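Local coordinates for uncharacterized protein (Bacillus cereus, PDB 5F2H) that is of unknown function but belongs to the alpha/beta hydrolase superfamily and is probably a hydrolase related to phospholipases and carboxylesterases, at residues V146-Q156 with D295-K305. Residues are numbered along the deposited sequence; the frame is centred on the assembly and turned at random.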
loop_
_atom_site.group_PDB
_atom_site.type_symbol
_atom_site.label_atom_id
_atom_site.label_comp_id
_atom_site.label_asym_id
_atom_site.label_seq_id
_atom_site.Cartn_x
_atom_site.Cartn_y
_atom_site.Cartn_z
ATOM N N VAL B 146 4.219 0.869 -25.707
ATOM C CA VAL B 146 4.997 0.442 -24.557
ATOM C C VAL B 146 4.117 0.026 -23.365
ATOM O O VAL B 146 4.526 -0.757 -22.543
ATOM C CB VAL B 146 6.009 1.562 -24.182
ATOM C CG1 VAL B 146 5.277 2.802 -23.697
ATOM C CG2 VAL B 146 6.983 1.084 -23.118
ATOM N N GLU B 147 2.887 0.508 -23.309
ATOM C CA GLU B 147 2.005 0.178 -22.206
ATOM C C GLU B 147 1.819 -1.328 -21.964
ATOM O O GLU B 147 2.015 -1.799 -20.855
ATOM C CB GLU B 147 0.676 0.919 -22.395
ATOM C CG GLU B 147 -0.426 0.614 -21.390
ATOM C CD GLU B 147 -1.708 1.406 -21.647
ATOM O OE1 GLU B 147 -1.642 2.591 -22.021
ATOM O OE2 GLU B 147 -2.802 0.863 -21.418
ATOM N N PRO B 148 1.509 -2.104 -23.010
ATOM C CA PRO B 148 1.276 -3.538 -22.806
ATOM C C PRO B 148 2.374 -4.319 -22.088
ATOM O O PRO B 148 2.056 -5.281 -21.378
ATOM C CB PRO B 148 1.114 -4.079 -24.227
ATOM C CG PRO B 148 0.663 -2.928 -25.037
ATOM C CD PRO B 148 1.294 -1.713 -24.413
ATOM N N TYR B 149 3.638 -3.914 -22.250
ATOM C CA TYR B 149 4.735 -4.639 -21.622
ATOM C C TYR B 149 4.983 -4.259 -20.174
ATOM O O TYR B 149 5.687 -4.984 -19.465
ATOM C CB TYR B 149 6.027 -4.446 -22.415
ATOM C CG TYR B 149 5.980 -4.925 -23.849
ATOM C CD1 TYR B 149 6.339 -6.213 -24.175
ATOM C CD2 TYR B 149 5.641 -4.060 -24.885
ATOM C CE1 TYR B 149 6.307 -6.641 -25.499
ATOM C CE2 TYR B 149 5.638 -4.469 -26.204
ATOM C CZ TYR B 149 5.955 -5.760 -26.508
ATOM O OH TYR B 149 5.910 -6.192 -27.831
ATOM N N TRP B 150 4.404 -3.153 -19.709
ATOM C CA TRP B 150 4.653 -2.707 -18.329
ATOM C C TRP B 150 3.391 -2.572 -17.522
ATOM O O TRP B 150 3.430 -2.117 -16.393
ATOM C CB TRP B 150 5.388 -1.356 -18.382
ATOM C CG TRP B 150 6.629 -1.441 -19.194
ATOM C CD1 TRP B 150 6.734 -1.309 -20.541
ATOM C CD2 TRP B 150 7.937 -1.720 -18.722
ATOM N NE1 TRP B 150 8.030 -1.478 -20.939
ATOM C CE2 TRP B 150 8.799 -1.695 -19.831
ATOM C CE3 TRP B 150 8.474 -1.959 -17.460
ATOM C CZ2 TRP B 150 10.163 -1.934 -19.721
ATOM C CZ3 TRP B 150 9.830 -2.164 -17.345
ATOM C CH2 TRP B 150 10.658 -2.166 -18.469
ATOM N N LYS B 151 2.275 -2.968 -18.110
ATOM C CA LYS B 151 0.961 -2.886 -17.461
ATOM C C LYS B 151 0.888 -3.703 -16.167
ATOM O O LYS B 151 0.232 -3.282 -15.207
ATOM C CB LYS B 151 -0.105 -3.401 -18.432
ATOM C CG LYS B 151 -1.544 -3.200 -17.991
ATOM C CD LYS B 151 -2.545 -3.899 -18.915
ATOM C CE LYS B 151 -2.363 -3.526 -20.383
ATOM N NZ LYS B 151 -2.398 -2.062 -20.647
ATOM N N SER B 152 1.587 -4.838 -16.132
ATOM C CA SER B 152 1.583 -5.729 -14.963
ATOM C C SER B 152 2.232 -5.213 -13.671
ATOM O O SER B 152 2.386 -5.981 -12.720
ATOM C CB SER B 152 2.190 -7.080 -15.337
ATOM O OG SER B 152 3.528 -6.941 -15.752
ATOM N N VAL B 153 2.643 -3.949 -13.630
ATOM C CA VAL B 153 3.240 -3.390 -12.409
ATOM C C VAL B 153 2.153 -2.974 -11.426
ATOM O O VAL B 153 2.435 -2.702 -10.265
ATOM C CB VAL B 153 4.136 -2.155 -12.672
ATOM C CG1 VAL B 153 5.329 -2.539 -13.529
ATOM C CG2 VAL B 153 3.345 -1.008 -13.298
ATOM N N LEU B 154 0.916 -2.888 -11.898
ATOM C CA LEU B 154 -0.195 -2.502 -11.036
ATOM C C LEU B 154 -0.441 -3.625 -10.023
ATOM O O LEU B 154 -0.892 -3.388 -8.905
ATOM C CB LEU B 154 -1.446 -2.248 -11.867
ATOM C CG LEU B 154 -1.349 -1.206 -12.983
ATOM C CD1 LEU B 154 -2.676 -1.133 -13.725
ATOM C CD2 LEU B 154 -0.954 0.166 -12.452
ATOM N N ASP B 155 -0.109 -4.846 -10.433
ATOM C CA ASP B 155 -0.253 -6.038 -9.601
ATOM C C ASP B 155 0.663 -5.975 -8.375
ATOM O O ASP B 155 0.531 -6.786 -7.459
ATOM C CB ASP B 155 0.095 -7.283 -10.427
ATOM C CG ASP B 155 -0.806 -7.456 -11.652
ATOM O OD1 ASP B 155 -1.895 -6.847 -11.689
ATOM O OD2 ASP B 155 -0.435 -8.226 -12.566
ATOM N N GLN B 156 1.605 -5.027 -8.376
ATOM C CA GLN B 156 2.544 -4.850 -7.270
ATOM C C GLN B 156 2.309 -3.508 -6.591
ATOM O O GLN B 156 3.193 -2.948 -5.947
ATOM C CB GLN B 156 3.970 -4.971 -7.775
ATOM C CG GLN B 156 4.212 -6.247 -8.568
ATOM C CD GLN B 156 3.926 -7.523 -7.791
ATOM O OE1 GLN B 156 3.840 -7.513 -6.565
ATOM N NE2 GLN B 156 3.816 -8.643 -8.510
ATOM N N ASP B 295 13.590 -7.477 -28.583
ATOM C CA ASP B 295 12.205 -7.510 -28.227
ATOM C C ASP B 295 12.143 -7.962 -26.785
ATOM O O ASP B 295 13.130 -8.419 -26.259
ATOM C CB ASP B 295 11.547 -8.566 -29.117
ATOM C CG ASP B 295 10.102 -8.766 -28.810
ATOM O OD1 ASP B 295 9.490 -7.850 -28.226
ATOM O OD2 ASP B 295 9.589 -9.854 -29.158
ATOM N N TYR B 296 10.984 -7.850 -26.155
ATOM C CA TYR B 296 10.826 -8.291 -24.781
ATOM C C TYR B 296 10.573 -9.796 -24.775
ATOM O O TYR B 296 10.016 -10.347 -25.741
ATOM C CB TYR B 296 9.612 -7.656 -24.150
ATOM C CG TYR B 296 9.585 -6.158 -24.070
ATOM C CD1 TYR B 296 9.313 -5.394 -25.179
ATOM C CD2 TYR B 296 9.613 -5.528 -22.845
ATOM C CE1 TYR B 296 9.152 -4.026 -25.076
ATOM C CE2 TYR B 296 9.465 -4.163 -22.730
ATOM C CZ TYR B 296 9.221 -3.424 -23.845
ATOM O OH TYR B 296 9.083 -2.066 -23.727
ATOM N N PRO B 297 10.993 -10.488 -23.700
ATOM C CA PRO B 297 10.744 -11.943 -23.618
ATOM C C PRO B 297 9.252 -12.168 -23.517
ATOM O O PRO B 297 8.529 -11.309 -23.003
ATOM C CB PRO B 297 11.442 -12.360 -22.332
ATOM C CG PRO B 297 11.604 -11.099 -21.550
ATOM C CD PRO B 297 11.705 -9.974 -22.524
ATOM N N GLU B 298 8.776 -13.319 -23.961
ATOM C CA GLU B 298 7.330 -13.563 -23.932
ATOM C C GLU B 298 6.748 -13.701 -22.506
ATOM O O GLU B 298 5.566 -13.440 -22.289
ATOM C CB GLU B 298 6.969 -14.672 -24.924
ATOM C CG GLU B 298 5.485 -14.758 -25.251
ATOM C CD GLU B 298 5.224 -15.488 -26.562
ATOM O OE1 GLU B 298 6.124 -15.475 -27.429
ATOM O OE2 GLU B 298 4.102 -16.000 -26.766
ATOM N N ASP B 299 7.603 -14.030 -21.537
ATOM C CA ASP B 299 7.201 -14.128 -20.130
ATOM C C ASP B 299 7.835 -12.931 -19.381
ATOM O O ASP B 299 8.316 -13.058 -18.247
ATOM C CB ASP B 299 7.649 -15.448 -19.494
ATOM C CG ASP B 299 9.162 -15.583 -19.385
ATOM O OD1 ASP B 299 9.906 -14.710 -19.889
ATOM O OD2 ASP B 299 9.606 -16.572 -18.762
ATOM N N PHE B 300 7.827 -11.770 -20.027
ATOM C CA PHE B 300 8.394 -10.567 -19.434
ATOM C C PHE B 300 7.670 -10.058 -18.188
ATOM O O PHE B 300 8.313 -9.473 -17.302
ATOM C CB PHE B 300 8.465 -9.447 -20.462
ATOM C CG PHE B 300 9.003 -8.182 -19.908
ATOM C CD1 PHE B 300 10.358 -8.063 -19.627
ATOM C CD2 PHE B 300 8.178 -7.085 -19.704
ATOM C CE1 PHE B 300 10.882 -6.877 -19.126
ATOM C CE2 PHE B 300 8.696 -5.899 -19.207
ATOM C CZ PHE B 300 10.049 -5.797 -18.920
ATOM N N ASP B 301 6.343 -10.243 -18.132
ATOM C CA ASP B 301 5.560 -9.787 -16.976
ATOM C C ASP B 301 5.934 -10.583 -15.713
ATOM O O ASP B 301 5.728 -10.105 -14.584
ATOM C CB ASP B 301 4.048 -9.768 -17.262
ATOM C CG ASP B 301 3.502 -11.117 -17.685
ATOM O OD1 ASP B 301 4.284 -12.089 -17.800
ATOM O OD2 ASP B 301 2.280 -11.199 -17.938
ATOM N N GLU B 302 6.491 -11.782 -15.917
ATOM C CA GLU B 302 6.951 -12.634 -14.822
ATOM C C GLU B 302 8.295 -12.137 -14.327
ATOM O O GLU B 302 8.574 -12.184 -13.134
ATOM C CB GLU B 302 7.050 -14.101 -15.245
ATOM C CG GLU B 302 5.705 -14.756 -15.463
ATOM C CD GLU B 302 4.876 -14.819 -14.181
ATOM O OE1 GLU B 302 5.391 -14.456 -13.097
ATOM O OE2 GLU B 302 3.705 -15.254 -14.247
ATOM N N LEU B 303 9.134 -11.673 -15.247
ATOM C CA LEU B 303 10.431 -11.141 -14.869
ATOM C C LEU B 303 10.181 -9.893 -14.054
ATOM O O LEU B 303 10.845 -9.692 -13.041
ATOM C CB LEU B 303 11.296 -10.825 -16.078
ATOM C CG LEU B 303 11.595 -12.011 -17.000
ATOM C CD1 LEU B 303 12.459 -11.554 -18.165
ATOM C CD2 LEU B 303 12.264 -13.155 -16.250
ATOM N N LEU B 304 9.223 -9.063 -14.485
ATOM C CA LEU B 304 8.879 -7.843 -13.733
ATOM C C LEU B 304 8.503 -8.155 -12.295
ATOM O O LEU B 304 8.754 -7.342 -11.403
ATOM C CB LEU B 304 7.738 -7.056 -14.365
ATOM C CG LEU B 304 7.971 -6.206 -15.602
ATOM C CD1 LEU B 304 6.658 -5.615 -16.096
ATOM C CD2 LEU B 304 8.936 -5.091 -15.247
ATOM N N LYS B 305 7.867 -9.304 -12.075
ATOM C CA LYS B 305 7.488 -9.700 -10.727
ATOM C C LYS B 305 8.780 -9.880 -9.915
ATOM O O LYS B 305 8.942 -9.244 -8.868
ATOM C CB LYS B 305 6.639 -10.969 -10.746
ATOM C CG LYS B 305 6.111 -11.369 -9.381
ATOM C CD LYS B 305 5.115 -12.516 -9.430
ATOM C CE LYS B 305 3.846 -12.112 -10.167
ATOM N NZ LYS B 305 2.822 -13.189 -10.143
HETATM O O HOH W 1 6.704 -8.827 -28.237
#
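Tyr149 lies flat against Tyr296 in an offset stack, the ring planes nearly parallel and their centroids 3.7 Å apart. With CG anti to its carbonyl carbon (chi1 -60°), Tyr149 sends its ring over Tyr296. Followed outward, CB meets the Tyr296 face in a CH-pi contact; CG sits above CE1 and CZ; CD1 and CE1 lie over CG and CD1; CD2 and CE2 are nearest CE1, and CZ is nearest CD1. Tyr149 OH passes beyond the partner ring to a water 2.8 Å away, which donates to Asp295 OD1, so the phenol suits a polar border. Tyr296 uses both halves of a tyrosine: its ring forms the stack and its OH accepts a 3.0 Å hydrogen bond from Trp150 NE1. At 161° and nearly in the indole plane, this bond gives the buried N-H a partner.

Phe300, purely apolar, turns its edge to the face of the Trp150 six-membered ring, completing an aromatic cluster. Leu304 parts its two methyls: CD2 meets Trp150 CZ3 at 3.7 Å, whereas CD1 reaches Val153 CG1 and Ser152 OG. Ser152 is small enough to let its CA come within 6.0 Å of Asp301 CA.

The contact joins helix 143-150 and the 3-10 segment 151-155 to the start of helix 300-313; the axes of 146-150 and 300-305 cross at -55°. Beside them runs the parallel sheet of an alpha/beta-hydrolase fold: Trp150 touches strand 131-136 and a GxSxG sequence (Gly206, Ser208, Gly210) consistent with this family's nucleophile elbow, while Phe300 and Leu304 rest on strand 227-231.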